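Local coordinates for protein probable starch synthase 4, chloroplastic/amyloplastic (Arabidopsis thaliana, PDB 6GNE) that is a plastid glycosyltransferase of the GT-B fold, a probable starch synthase that binds adenosine-5'-diphosphate and glycan, at residues 9-14 with 43-48; 137-142 with 166-171; 180-185 with 210-215; 310-315 with 389-394; 338-343 with 366-371. One frame throughout, in Å; residues are numbered along the deposited sequence.

Contact 1: 9-14 with 43-48; sequences GLYVVH and GHLVEI
Leu45 lays its CD2 methyl over one face of the Tyr11 ring, 4.2 Å from the ring centroid and offset toward the rim, a CH-pi contact. The two residues are bridge partners on parallel strands 11-14 and 45-48, their side chains side by side on one face; helix 27-41 connects the strands as a beta-alpha-beta crossover of the Rossmann-like N-terminal half of a GT-B enzyme. Tyr11 CG stands anti to its backbone N (chi1 174°), and the ring runs alongside Leu45 until its OH donates to Glu47 OE1 at 2.8 Å. The hydroxyl comes from above the carboxylate plane, which is turned 75° from the ring. Behind this polar pair the backbones zip together, with Val12 N on Leu45 O at 2.9 Å and Glu47 N on Val12 O at 3.0 Å. The reverse face of the sheet carries Val12, His14, Val46 and Ile48. There His14 CB rests 4.1 Å from Ile48 CG1, His14 ND1 is hydrogen-bonded to His145 NE2, and Tyr494 of helix 484-499 touches the His14 side chain. Just past the Schellman turn at Gly43, both His44 ring nitrogens are bonded, which fixes its rotation: NE2 meets Glu491, and ND1 takes Leu10 N at 3.1 Å, squarely in the ring plane.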
# COMPACT_ATOMS: atom_id res chain seq x y z
N GLY A 9 -8.00 16.47 21.00
CA GLY A 9 -7.25 15.77 19.95
C GLY A 9 -6.08 14.96 20.49
O GLY A 9 -5.38 15.38 21.41
N LEU A 10 -5.89 13.77 19.92
CA LEU A 10 -4.77 12.90 20.24
C LEU A 10 -3.48 13.30 19.53
O LEU A 10 -3.51 13.93 18.48
CB LEU A 10 -5.09 11.46 19.86
CG LEU A 10 -6.36 10.91 20.53
CD1 LEU A 10 -6.68 9.55 19.94
CD2 LEU A 10 -6.23 10.85 22.04
N TYR A 11 -2.36 12.92 20.14
CA TYR A 11 -1.04 13.04 19.56
C TYR A 11 -0.65 11.63 19.08
O TYR A 11 -0.45 10.70 19.88
CB TYR A 11 -0.06 13.61 20.58
CG TYR A 11 1.42 13.67 20.16
CD1 TYR A 11 1.81 13.63 18.81
CD2 TYR A 11 2.41 13.81 21.12
CE1 TYR A 11 3.15 13.71 18.46
CE2 TYR A 11 3.75 13.87 20.78
CZ TYR A 11 4.12 13.83 19.45
OH TYR A 11 5.44 13.87 19.12
N VAL A 12 -0.57 11.49 17.76
CA VAL A 12 -0.40 10.21 17.08
C VAL A 12 0.91 10.22 16.28
O VAL A 12 1.09 11.06 15.39
CB VAL A 12 -1.55 10.00 16.09
CG1 VAL A 12 -1.46 8.63 15.44
CG2 VAL A 12 -2.89 10.21 16.78
N VAL A 13 1.80 9.30 16.60
CA VAL A 13 3.03 9.11 15.83
C VAL A 13 2.99 7.83 14.98
O VAL A 13 2.65 6.77 15.49
CB VAL A 13 4.28 9.11 16.73
CG1 VAL A 13 5.55 8.98 15.90
CG2 VAL A 13 4.34 10.42 17.49
N HIS A 14 3.29 7.95 13.69
CA HIS A 14 3.37 6.79 12.79
C HIS A 14 4.83 6.52 12.51
O HIS A 14 5.56 7.41 12.11
CB HIS A 14 2.64 7.04 11.47
CG HIS A 14 1.16 7.05 11.60
ND1 HIS A 14 0.38 5.99 11.21
CD2 HIS A 14 0.31 7.97 12.10
CE1 HIS A 14 -0.89 6.26 11.47
NE2 HIS A 14 -0.95 7.46 12.02
N GLY A 43 -8.31 16.83 13.57
CA GLY A 43 -7.79 17.66 14.66
C GLY A 43 -6.70 17.03 15.50
O GLY A 43 -6.36 17.54 16.55
N HIS A 44 -6.15 15.91 15.07
CA HIS A 44 -5.08 15.23 15.81
C HIS A 44 -3.74 15.78 15.38
O HIS A 44 -3.55 16.16 14.23
CB HIS A 44 -5.14 13.72 15.61
CG HIS A 44 -6.49 13.14 15.88
ND1 HIS A 44 -7.00 13.04 17.15
CD2 HIS A 44 -7.45 12.68 15.04
CE1 HIS A 44 -8.22 12.53 17.09
NE2 HIS A 44 -8.52 12.30 15.82
N LEU A 45 -2.82 15.83 16.33
CA LEU A 45 -1.44 16.16 16.04
C LEU A 45 -0.82 14.90 15.51
O LEU A 45 -0.54 13.99 16.27
CB LEU A 45 -0.73 16.65 17.29
CG LEU A 45 0.76 16.98 17.22
CD1 LEU A 45 1.04 17.96 16.07
CD2 LEU A 45 1.26 17.53 18.59
N VAL A 46 -0.62 14.82 14.21
CA VAL A 46 -0.07 13.63 13.57
C VAL A 46 1.36 13.91 13.16
O VAL A 46 1.66 14.97 12.59
CB VAL A 46 -0.89 13.29 12.30
CG1 VAL A 46 -0.23 12.17 11.50
CG2 VAL A 46 -2.33 12.95 12.68
N GLU A 47 2.26 12.98 13.45
CA GLU A 47 3.68 13.10 13.08
C GLU A 47 4.16 11.77 12.54
O GLU A 47 3.69 10.70 12.95
CB GLU A 47 4.54 13.44 14.29
CG GLU A 47 4.66 14.91 14.64
CD GLU A 47 5.42 15.12 15.94
OE1 GLU A 47 6.11 14.17 16.40
OE2 GLU A 47 5.39 16.28 16.43
N ILE A 48 5.12 11.83 11.62
CA ILE A 48 5.63 10.62 10.99
C ILE A 48 7.12 10.51 11.15
O ILE A 48 7.81 11.51 11.06
CB ILE A 48 5.19 10.57 9.53
CG1 ILE A 48 3.66 10.45 9.50
CG2 ILE A 48 5.82 9.38 8.82
CD1 ILE A 48 3.05 10.95 8.24

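Contact 2: 137-142 with 166-171; sequences KKPDII and DSARIC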
# COMPACT_ATOMS: atom_id res chain seq x y z
N LYS A 137 8.89 13.61 23.94
CA LYS A 137 7.57 13.55 23.33
C LYS A 137 6.73 12.52 24.08
O LYS A 137 7.23 11.47 24.49
CB LYS A 137 7.68 13.18 21.85
CG LYS A 137 8.32 14.23 20.94
CD LYS A 137 7.70 15.62 21.12
CE LYS A 137 7.91 16.48 19.87
NZ LYS A 137 7.60 17.91 20.11
N LYS A 138 5.45 12.83 24.27
CA LYS A 138 4.54 11.95 25.00
C LYS A 138 3.31 11.68 24.16
O LYS A 138 2.24 12.24 24.42
CB LYS A 138 4.16 12.60 26.33
CG LYS A 138 5.34 12.81 27.25
CD LYS A 138 4.92 12.87 28.72
CE LYS A 138 6.09 12.68 29.67
NZ LYS A 138 6.91 11.46 29.36
N PRO A 139 3.45 10.81 23.13
CA PRO A 139 2.30 10.49 22.29
C PRO A 139 1.27 9.61 23.00
O PRO A 139 1.61 8.76 23.81
CB PRO A 139 2.92 9.77 21.08
CG PRO A 139 4.21 9.23 21.59
CD PRO A 139 4.70 10.21 22.60
N ASP A 140 0.01 9.84 22.65
CA ASP A 140 -1.09 9.01 23.08
C ASP A 140 -1.12 7.70 22.32
O ASP A 140 -1.49 6.68 22.89
CB ASP A 140 -2.42 9.73 22.84
CG ASP A 140 -2.51 11.08 23.56
OD1 ASP A 140 -2.47 11.13 24.81
OD2 ASP A 140 -2.66 12.10 22.84
N ILE A 141 -0.78 7.74 21.01
CA ILE A 141 -0.78 6.58 20.08
C ILE A 141 0.51 6.54 19.33
O ILE A 141 0.94 7.54 18.80
CB ILE A 141 -1.89 6.69 19.01
CG1 ILE A 141 -3.29 6.68 19.63
CG2 ILE A 141 -1.77 5.57 17.97
CD1 ILE A 141 -3.74 5.35 20.25
N ILE A 142 1.14 5.37 19.29
CA ILE A 142 2.22 5.09 18.36
C ILE A 142 1.66 3.99 17.45
O ILE A 142 1.26 2.89 17.92
CB ILE A 142 3.56 4.69 19.05
CG1 ILE A 142 4.09 5.87 19.88
CG2 ILE A 142 4.62 4.29 18.04
CD1 ILE A 142 5.16 5.49 20.88
N ASP A 166 5.77 5.96 28.78
CA ASP A 166 4.64 5.04 29.09
C ASP A 166 3.24 5.68 28.82
O ASP A 166 2.20 5.16 29.26
CB ASP A 166 4.76 4.53 30.54
CG ASP A 166 4.98 5.66 31.56
OD1 ASP A 166 6.14 6.07 31.78
OD2 ASP A 166 3.98 6.14 32.15
N SER A 167 3.23 6.78 28.07
CA SER A 167 2.01 7.52 27.71
C SER A 167 1.14 6.83 26.62
O SER A 167 -0.08 7.02 26.58
CB SER A 167 2.40 8.96 27.24
OG SER A 167 3.18 8.96 26.04
N ALA A 168 1.77 6.05 25.74
CA ALA A 168 1.15 5.62 24.50
C ALA A 168 0.55 4.23 24.53
O ALA A 168 1.00 3.34 25.22
CB ALA A 168 2.16 5.71 23.37
N ARG A 169 -0.51 4.08 23.75
CA ARG A 169 -0.99 2.80 23.25
C ARG A 169 -0.32 2.49 21.90
O ARG A 169 -0.07 3.41 21.11
CB ARG A 169 -2.49 2.87 22.99
CG ARG A 169 -3.39 2.22 23.99
CD ARG A 169 -3.53 3.00 25.27
NE ARG A 169 -2.70 2.40 26.30
CZ ARG A 169 -3.03 1.30 27.00
NH1 ARG A 169 -4.15 0.62 26.72
NH2 ARG A 169 -2.21 0.86 27.97
N ILE A 170 -0.11 1.21 21.64
CA ILE A 170 0.53 0.76 20.40
C ILE A 170 -0.52 0.20 19.44
O ILE A 170 -1.35 -0.65 19.82
CB ILE A 170 1.64 -0.30 20.66
CG1 ILE A 170 2.63 0.20 21.73
CG2 ILE A 170 2.39 -0.64 19.38
CD1 ILE A 170 3.20 1.57 21.47
N CYS A 171 -0.51 0.72 18.22
CA CYS A 171 -1.32 0.19 17.13
C CYS A 171 -0.37 -0.40 16.10
O CYS A 171 0.68 0.18 15.77
CB CYS A 171 -2.18 1.29 16.51
SG CYS A 171 -3.35 0.77 15.22
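Three backbone hydrogen bonds link Asp140 and Ile142 to Arg169 and Cys171; Ile141 pairs with Arg169 and Ile142 with Ile170 in parallel register. Arg169 N gives to Asp140 O at 2.9 Å, Ile142 N to Arg169 O at 2.9 Å, and Cys171 N to Ile142 O at 2.8 Å. The strands are neighbours in the N-terminal GT-B sheet, linked along the chain through helices 146-150 and 152-160. One side chain joins the polar set ahead of the strands: Ser167 OG, placed between its own backbone N and carbonyl carbon (chi1 65°), reaches Pro139 O at 2.7 Å from above the carbonyl plane. The apolar contacts lie on both faces. On one, Ile142 sets CD1 3.9 Å from the Ala168 CB methyl, and its CB receives Ile170 CD1 at 4.0 Å, with helix 152-160 packed over them. On the other, Ile141 CD1 touches Arg169 CB at 3.9 Å, the two side chains crossing at about a right angle before the arginine turns away to a weak bond with Ser497 O. Ile170 N bonds Asn224 OD1, and Asn224 belongs to a glycan pocket together with Trp157, which Ile170 touches. With only backbone and hydroxyl groups bonding across it, this join depends on no charge pair, and Ile142, Ala168 and Ile170 side chains meet through carbon alone.

Contact 3: 180-185 with 210-215; sequences QGTASA and GDRVNP
Asn214 ND2 donates to Gln180 OE1 at 2.7 Å, arriving in the carbonyl plane on a lone pair, with the acceptor also close to the plane of the asparagine amide. The two amide planes are 33° apart. Each amide has further partners: Gln180 OE1 also takes His207 NE2, its NE2 gives to Phe177 O and Lys244 O, and Asn214 ND2 gives to Asp206 OD1. Asn214 reaches this position with CG anti to its backbone N (chi1 -173°), and as N-cap of helix 215-222 it uses OD1 to hold Lys217 N. Next along, Val213 N bonds Ala183 O at 2.8 Å, while the return bond from Ala183 N to Val213 O is weak. These residues form a short two-stranded antiparallel sheet within the N-terminal domain of the GT-B enzyme, Ala183 and Val213 being a hydrogen-bonded pair and Ser184 and Arg212 a non-hydrogen-bonded one. Arg212 bends at chi3 (81°) and spreads one guanidinium face over the backbone of Ala183; its NH2 makes a weak bond to Thr182 OG1 at 3.3 Å. Outward from there the contact becomes packing. Thr182 CG2 lies 3.6 Å from Asn214 ND2, and Ala185 CB meets Val213 CG1 at 3.9 Å. Beside the amide pair, CD of the Pro215 ring lies against the carbonyl oxygens of Gln180 and Gly181, and Phe118 of helix 117-134 touches both Pro215 and Ala183.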
# COMPACT_ATOMS: atom_id res chain seq x y z
N GLN A 180 6.50 -11.47 7.00
CA GLN A 180 6.54 -11.60 8.45
C GLN A 180 7.90 -11.21 9.08
O GLN A 180 7.98 -11.01 10.30
CB GLN A 180 6.09 -13.02 8.85
CG GLN A 180 4.61 -13.21 8.58
CD GLN A 180 4.10 -14.62 8.78
OE1 GLN A 180 4.53 -15.35 9.69
NE2 GLN A 180 3.16 -15.00 7.95
N GLY A 181 8.94 -11.09 8.25
CA GLY A 181 10.27 -10.70 8.70
C GLY A 181 11.00 -11.74 9.49
O GLY A 181 11.86 -11.42 10.30
N THR A 182 10.68 -13.00 9.25
CA THR A 182 11.23 -14.07 10.07
C THR A 182 12.73 -14.16 9.86
O THR A 182 13.22 -13.92 8.76
CB THR A 182 10.56 -15.41 9.76
OG1 THR A 182 10.60 -15.63 8.35
CG2 THR A 182 9.12 -15.41 10.25
N ALA A 183 13.44 -14.49 10.93
CA ALA A 183 14.88 -14.73 10.90
C ALA A 183 15.27 -15.66 12.08
O ALA A 183 14.42 -15.99 12.91
CB ALA A 183 15.62 -13.39 10.99
N SER A 184 16.56 -16.04 12.16
CA SER A 184 17.12 -16.69 13.35
C SER A 184 17.01 -15.78 14.57
O SER A 184 17.10 -14.54 14.46
CB SER A 184 18.60 -17.06 13.18
OG SER A 184 18.89 -17.56 11.89
N ALA A 185 16.86 -16.41 15.73
CA ALA A 185 16.65 -15.71 16.99
C ALA A 185 17.82 -14.80 17.41
O ALA A 185 17.59 -13.73 17.98
CB ALA A 185 16.33 -16.70 18.10
N GLY A 210 11.68 -23.55 15.73
CA GLY A 210 12.01 -23.36 17.13
C GLY A 210 13.10 -22.34 17.36
O GLY A 210 13.02 -21.58 18.33
N ASP A 211 14.10 -22.28 16.46
CA ASP A 211 15.19 -21.32 16.58
C ASP A 211 15.08 -20.19 15.56
O ASP A 211 16.07 -19.61 15.15
CB ASP A 211 16.58 -22.01 16.64
CG ASP A 211 17.18 -22.01 18.07
OD1 ASP A 211 17.31 -20.91 18.67
OD2 ASP A 211 17.50 -23.10 18.59
N ARG A 212 13.83 -19.81 15.25
CA ARG A 212 13.52 -18.61 14.46
C ARG A 212 12.49 -17.74 15.19
O ARG A 212 11.67 -18.25 15.96
CB ARG A 212 13.00 -19.01 13.08
CG ARG A 212 14.11 -19.41 12.12
CD ARG A 212 13.62 -20.06 10.82
NE ARG A 212 13.17 -19.09 9.82
CZ ARG A 212 13.95 -18.20 9.19
NH1 ARG A 212 15.26 -18.13 9.42
NH2 ARG A 212 13.42 -17.37 8.31
N VAL A 213 12.54 -16.42 14.95
CA VAL A 213 11.57 -15.49 15.55
C VAL A 213 10.74 -14.76 14.50
O VAL A 213 11.14 -14.65 13.35
CB VAL A 213 12.23 -14.47 16.47
CG1 VAL A 213 12.71 -15.16 17.75
CG2 VAL A 213 13.37 -13.72 15.78
N ASN A 214 9.58 -14.25 14.91
CA ASN A 214 8.59 -13.70 13.99
C ASN A 214 8.16 -12.29 14.43
O ASN A 214 7.37 -12.16 15.36
CB ASN A 214 7.39 -14.64 13.89
CG ASN A 214 6.41 -14.21 12.82
OD1 ASN A 214 6.01 -13.05 12.75
ND2 ASN A 214 6.00 -15.16 11.98
N PRO A 215 8.68 -11.24 13.75
CA PRO A 215 8.36 -9.86 14.12
C PRO A 215 6.89 -9.51 14.08
O PRO A 215 6.40 -8.87 14.99
CB PRO A 215 9.14 -9.05 13.11
CG PRO A 215 10.34 -9.88 12.83
CD PRO A 215 9.86 -11.29 12.86

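Contact 4: 310-315 with 389-394; sequences PLVGCI and LFIIPS. With ADP (adenosine-5'-diphosphate), chain F.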
# COMPACT_ATOMS: atom_id res chain seq x y z
N PRO A 310 -11.91 0.21 -26.76
CA PRO A 310 -11.64 0.36 -25.33
C PRO A 310 -10.13 0.19 -25.00
O PRO A 310 -9.49 -0.72 -25.52
CB PRO A 310 -12.47 -0.76 -24.70
CG PRO A 310 -12.52 -1.80 -25.74
CD PRO A 310 -12.57 -1.07 -27.05
N LEU A 311 -9.61 1.10 -24.18
CA LEU A 311 -8.23 1.05 -23.71
C LEU A 311 -8.23 0.39 -22.34
O LEU A 311 -8.85 0.88 -21.41
CB LEU A 311 -7.66 2.47 -23.60
CG LEU A 311 -6.22 2.59 -23.09
CD1 LEU A 311 -5.25 2.01 -24.11
CD2 LEU A 311 -5.88 4.04 -22.84
N VAL A 312 -7.55 -0.74 -22.23
CA VAL A 312 -7.43 -1.50 -20.98
C VAL A 312 -6.10 -1.12 -20.38
O VAL A 312 -5.06 -1.22 -21.03
CB VAL A 312 -7.46 -3.03 -21.23
CG1 VAL A 312 -7.28 -3.78 -19.91
CG2 VAL A 312 -8.77 -3.45 -21.92
N GLY A 313 -6.11 -0.65 -19.14
CA GLY A 313 -4.88 -0.30 -18.43
C GLY A 313 -4.60 -1.27 -17.29
O GLY A 313 -5.50 -1.95 -16.77
N CYS A 314 -3.32 -1.35 -16.94
CA CYS A 314 -2.85 -2.14 -15.84
C CYS A 314 -1.61 -1.46 -15.30
O CYS A 314 -0.64 -1.26 -16.05
CB CYS A 314 -2.51 -3.56 -16.28
SG CYS A 314 -1.86 -4.60 -14.95
N ILE A 315 -1.65 -1.10 -14.01
CA ILE A 315 -0.55 -0.46 -13.27
C ILE A 315 -0.32 -1.27 -12.02
O ILE A 315 -1.18 -1.32 -11.14
CB ILE A 315 -0.90 0.97 -12.85
CG1 ILE A 315 -1.07 1.85 -14.10
CG2 ILE A 315 0.19 1.54 -11.96
CD1 ILE A 315 -1.87 3.10 -13.85
N LEU A 389 -10.93 0.75 -19.02
CA LEU A 389 -10.98 -0.43 -18.20
C LEU A 389 -9.64 -0.59 -17.49
O LEU A 389 -8.59 -0.20 -18.02
CB LEU A 389 -11.25 -1.65 -19.10
CG LEU A 389 -12.63 -1.73 -19.76
CD1 LEU A 389 -12.71 -2.81 -20.81
CD2 LEU A 389 -13.66 -2.03 -18.71
N PHE A 390 -9.69 -1.22 -16.32
CA PHE A 390 -8.52 -1.41 -15.47
C PHE A 390 -8.57 -2.79 -14.83
O PHE A 390 -9.55 -3.13 -14.16
CB PHE A 390 -8.46 -0.33 -14.39
CG PHE A 390 -7.16 -0.32 -13.64
CD1 PHE A 390 -6.97 -1.15 -12.54
CD2 PHE A 390 -6.10 0.45 -14.09
CE1 PHE A 390 -5.77 -1.20 -11.87
CE2 PHE A 390 -4.87 0.43 -13.41
CZ PHE A 390 -4.71 -0.40 -12.30
N ILE A 391 -7.49 -3.57 -14.98
CA ILE A 391 -7.52 -4.97 -14.51
C ILE A 391 -6.71 -5.22 -13.23
O ILE A 391 -5.59 -4.75 -13.12
CB ILE A 391 -7.09 -5.97 -15.61
CG1 ILE A 391 -5.67 -5.70 -16.14
CG2 ILE A 391 -8.09 -5.96 -16.75
CD1 ILE A 391 -4.99 -6.98 -16.60
N ILE A 392 -7.29 -5.98 -12.31
CA ILE A 392 -6.63 -6.38 -11.05
C ILE A 392 -6.98 -7.87 -10.83
O ILE A 392 -7.85 -8.23 -10.02
CB ILE A 392 -7.08 -5.54 -9.78
CG1 ILE A 392 -7.61 -4.16 -10.14
CG2 ILE A 392 -5.94 -5.39 -8.77
CD1 ILE A 392 -9.00 -4.14 -10.74
N PRO A 393 -6.32 -8.74 -11.55
CA PRO A 393 -6.67 -10.14 -11.46
C PRO A 393 -5.83 -10.88 -10.41
O PRO A 393 -5.19 -11.91 -10.72
CB PRO A 393 -6.37 -10.63 -12.87
CG PRO A 393 -5.13 -9.88 -13.18
CD PRO A 393 -5.40 -8.50 -12.66
N SER A 394 -5.83 -10.37 -9.18
CA SER A 394 -4.87 -10.81 -8.14
C SER A 394 -5.14 -12.22 -7.63
O SER A 394 -6.30 -12.64 -7.51
CB SER A 394 -4.87 -9.81 -6.97
OG SER A 394 -4.65 -8.48 -7.42
PB ADP F . 0.74 -3.01 -3.66
O1B ADP F . 0.80 -2.37 -2.31
O2B ADP F . 1.75 -2.54 -4.67
O3B ADP F . 0.75 -4.52 -3.55
PA ADP F . -1.60 -1.35 -3.93
O1A ADP F . -2.73 -1.36 -4.92
O2A ADP F . -2.03 -1.37 -2.48
O3A ADP F . -0.68 -2.61 -4.31
O5' ADP F . -0.66 -0.07 -4.12
C5' ADP F . -0.02 0.22 -5.37
C4' ADP F . 0.40 1.69 -5.54
O4' ADP F . 1.62 1.77 -6.28
C3' ADP F . -0.58 2.49 -6.37
O3' ADP F . -0.47 3.86 -6.00
C2' ADP F . -0.08 2.33 -7.78
O2' ADP F . -0.49 3.38 -8.64
C1' ADP F . 1.40 2.37 -7.55
N9 ADP F . 2.19 1.62 -8.56
C8 ADP F . 2.36 0.30 -8.63
N7 ADP F . 3.18 -0.02 -9.65
C5 ADP F . 3.55 1.12 -10.26
C6 ADP F . 4.41 1.51 -11.42
N6 ADP F . 5.03 0.56 -12.16
N1 ADP F . 4.51 2.84 -11.70
C2 ADP F . 3.86 3.77 -10.96
N3 ADP F . 3.07 3.48 -9.91
C4 ADP F . 2.88 2.20 -9.53
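Phe390 packs its ring obliquely against Gly313, Cys314 and Ile315, the side chain crossing that of Ile315 at about a right angle, with Phe390 CE2 4.0 Å from Ile315 CD1. This is the close part of a fully buried contact between parallel strands of the C-terminal, Rossmann-like domain of the GT-B fold. Gly313, the bridge partner of Phe390, has no side chain, and Phe390 CD2 comes to 3.6 Å from Gly313 O. Backbone bonds draw this part together: Gly313 N to Leu389 O at 2.8 Å and Ile391 N to Gly313 O at 3.1 Å. On the other face Val312 CG1 meets Ile391 CG2 at 3.9 Å and Val312 CG2 meets Leu389 CD1 at 4.1 Å. Farther on the grip slackens. The N-to-C directions of the two strand segments are 39° apart, and Ile392 to Ser394 peel away from 310-315, turning through an inverse gamma turn at Pro393. Toward this splayed end lies the nucleotide site: Ile315 CG2 touches the adenine of adenosine-5'-diphosphate at C4, 3.7 Å away, and Tyr384, whose OH bonds the ligand, meets the Phe390 ring. Around the pair, strand 340-346 adjoins 311-317 and strand 412-416 adjoins 389-392; helix 402-408 packs on Phe390, while helix 448-464 lays Phe459 on Val312 and Leu389, and helix 324-336 covers Ile391.

Contact 5: 338-343 with 366-371; sequences GGQFVL and HDHVRL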
# COMPACT_ATOMS: atom_id res chain seq x y z
N GLY A 338 -10.40 -6.81 -29.85
CA GLY A 338 -10.42 -5.54 -30.56
C GLY A 338 -10.23 -4.31 -29.68
O GLY A 338 -10.71 -3.24 -30.02
N GLY A 339 -9.54 -4.47 -28.54
CA GLY A 339 -9.19 -3.36 -27.67
C GLY A 339 -7.71 -3.08 -27.74
O GLY A 339 -6.98 -3.77 -28.44
N GLN A 340 -7.28 -2.06 -27.01
CA GLN A 340 -5.88 -1.71 -26.80
C GLN A 340 -5.49 -1.94 -25.35
O GLN A 340 -6.35 -1.99 -24.48
CB GLN A 340 -5.64 -0.25 -27.17
CG GLN A 340 -6.08 0.12 -28.59
CD GLN A 340 -5.91 1.59 -28.91
OE1 GLN A 340 -6.28 2.44 -28.13
NE2 GLN A 340 -5.35 1.89 -30.08
N PHE A 341 -4.20 -2.09 -25.09
CA PHE A 341 -3.69 -2.42 -23.77
C PHE A 341 -2.39 -1.64 -23.45
O PHE A 341 -1.42 -1.67 -24.22
CB PHE A 341 -3.41 -3.92 -23.71
CG PHE A 341 -3.31 -4.46 -22.32
CD1 PHE A 341 -2.18 -4.27 -21.55
CD2 PHE A 341 -4.37 -5.13 -21.77
CE1 PHE A 341 -2.10 -4.75 -20.26
CE2 PHE A 341 -4.31 -5.61 -20.46
CZ PHE A 341 -3.18 -5.42 -19.70
N VAL A 342 -2.37 -0.99 -22.29
CA VAL A 342 -1.21 -0.30 -21.77
C VAL A 342 -0.85 -0.86 -20.41
O VAL A 342 -1.65 -0.77 -19.49
CB VAL A 342 -1.47 1.21 -21.60
CG1 VAL A 342 -0.26 1.90 -21.02
CG2 VAL A 342 -1.70 1.83 -22.96
N LEU A 343 0.35 -1.42 -20.29
CA LEU A 343 0.86 -1.94 -19.04
C LEU A 343 1.95 -1.00 -18.53
O LEU A 343 2.88 -0.64 -19.27
CB LEU A 343 1.44 -3.35 -19.18
CG LEU A 343 2.12 -3.98 -17.97
CD1 LEU A 343 1.14 -4.14 -16.81
CD2 LEU A 343 2.66 -5.34 -18.31
N HIS A 366 3.64 -1.39 -31.94
CA HIS A 366 2.32 -1.87 -32.32
C HIS A 366 1.30 -0.75 -32.11
O HIS A 366 1.43 0.08 -31.19
CB HIS A 366 1.90 -3.08 -31.46
CG HIS A 366 0.79 -3.90 -32.06
ND1 HIS A 366 -0.50 -3.86 -31.60
CD2 HIS A 366 0.79 -4.77 -33.10
CE1 HIS A 366 -1.25 -4.68 -32.31
NE2 HIS A 366 -0.49 -5.26 -33.22
N ASP A 367 0.28 -0.75 -32.94
CA ASP A 367 -0.77 0.25 -32.86
C ASP A 367 -1.64 0.18 -31.59
O ASP A 367 -2.24 1.19 -31.23
CB ASP A 367 -1.70 0.15 -34.07
CG ASP A 367 -1.09 0.66 -35.33
OD1 ASP A 367 0.07 1.13 -35.35
OD2 ASP A 367 -1.82 0.55 -36.34
N HIS A 368 -1.75 -0.99 -30.96
CA HIS A 368 -2.74 -1.24 -29.92
C HIS A 368 -2.18 -1.76 -28.57
O HIS A 368 -2.92 -1.82 -27.62
CB HIS A 368 -3.80 -2.22 -30.46
CG HIS A 368 -4.38 -1.80 -31.77
ND1 HIS A 368 -5.53 -1.04 -31.89
CD2 HIS A 368 -3.95 -2.01 -33.04
CE1 HIS A 368 -5.78 -0.81 -33.17
NE2 HIS A 368 -4.84 -1.39 -33.88
N VAL A 369 -0.90 -2.12 -28.49
CA VAL A 369 -0.33 -2.63 -27.25
C VAL A 369 1.00 -1.97 -26.93
O VAL A 369 1.89 -1.98 -27.77
CB VAL A 369 -0.16 -4.16 -27.31
CG1 VAL A 369 0.47 -4.70 -26.04
CG2 VAL A 369 -1.52 -4.81 -27.48
N ARG A 370 1.13 -1.41 -25.73
CA ARG A 370 2.42 -0.89 -25.26
C ARG A 370 2.66 -1.29 -23.84
O ARG A 370 1.77 -1.22 -23.02
CB ARG A 370 2.50 0.63 -25.40
CG ARG A 370 3.92 1.18 -25.29
CD ARG A 370 4.78 1.05 -26.55
NE ARG A 370 4.24 1.82 -27.67
CZ ARG A 370 3.60 1.32 -28.75
NH1 ARG A 370 3.38 -0.00 -28.87
NH2 ARG A 370 3.12 2.13 -29.72
N LEU A 371 3.88 -1.75 -23.56
CA LEU A 371 4.31 -2.19 -22.24
C LEU A 371 5.40 -1.27 -21.77
O LEU A 371 6.37 -1.05 -22.48
CB LEU A 371 4.85 -3.63 -22.30
CG LEU A 371 3.81 -4.72 -22.18
CD1 LEU A 371 2.80 -4.64 -23.29
CD2 LEU A 371 4.47 -6.09 -22.20
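Gln340 and His368 both turn CG beside their backbone N (chi1 -55° and -51°), which sets the glutamine CG 3.5 Å from His368 ND1. The glutamine chain runs on extended across the histidine, amide and ring planes 60° apart, and its polar end is held by others: OE1 by Arg297, NE2 by Ser303 O. Beyond this pair the backbones join, Phe341 N on His368 O at 2.8 Å, Arg370 N on Phe341 O at 3.0 Å and Leu343 N on Arg370 O at 3.1 Å. Strand 340-346, helix 350-362 and strand 369-372 make a beta-alpha-beta unit at one margin of the six-stranded parallel sheet of the C-terminal Rossmann-like domain. Leu343 and Leu371 project on one face, CB of the former 4.1 Å from CG of the latter, and both touch helix 350-362. On the reverse face Arg370 folds back end-on, NH1 and NH2 both donating to His366 O at 3.0 Å, while NH2 also bonds Leu300 O.

Contacts 1 and 2 are neighbours in the N-terminal sheet, centres about 10 Å apart: strands 11-15 and 141-145 pair, and Tyr11 N reaches Asp140 OD2 at 2.8 Å. Contact 5 is nested within the chain loop closed by contact 4, and the two share the C-terminal sheet, centres about 11 Å apart, with Val312 N 2.8 Å from Gln340 O. The two groups lie on opposite sides of the chain's centre, about 36 Å between the centres of contacts 1 and 4. Contact 4 alone among the five touches adenosine-5'-diphosphate. Contact 3, on the N-terminal domain, stands separate from both groups, its nearest atoms about 10 Å from contact 2 and about 18 Å from contact 4.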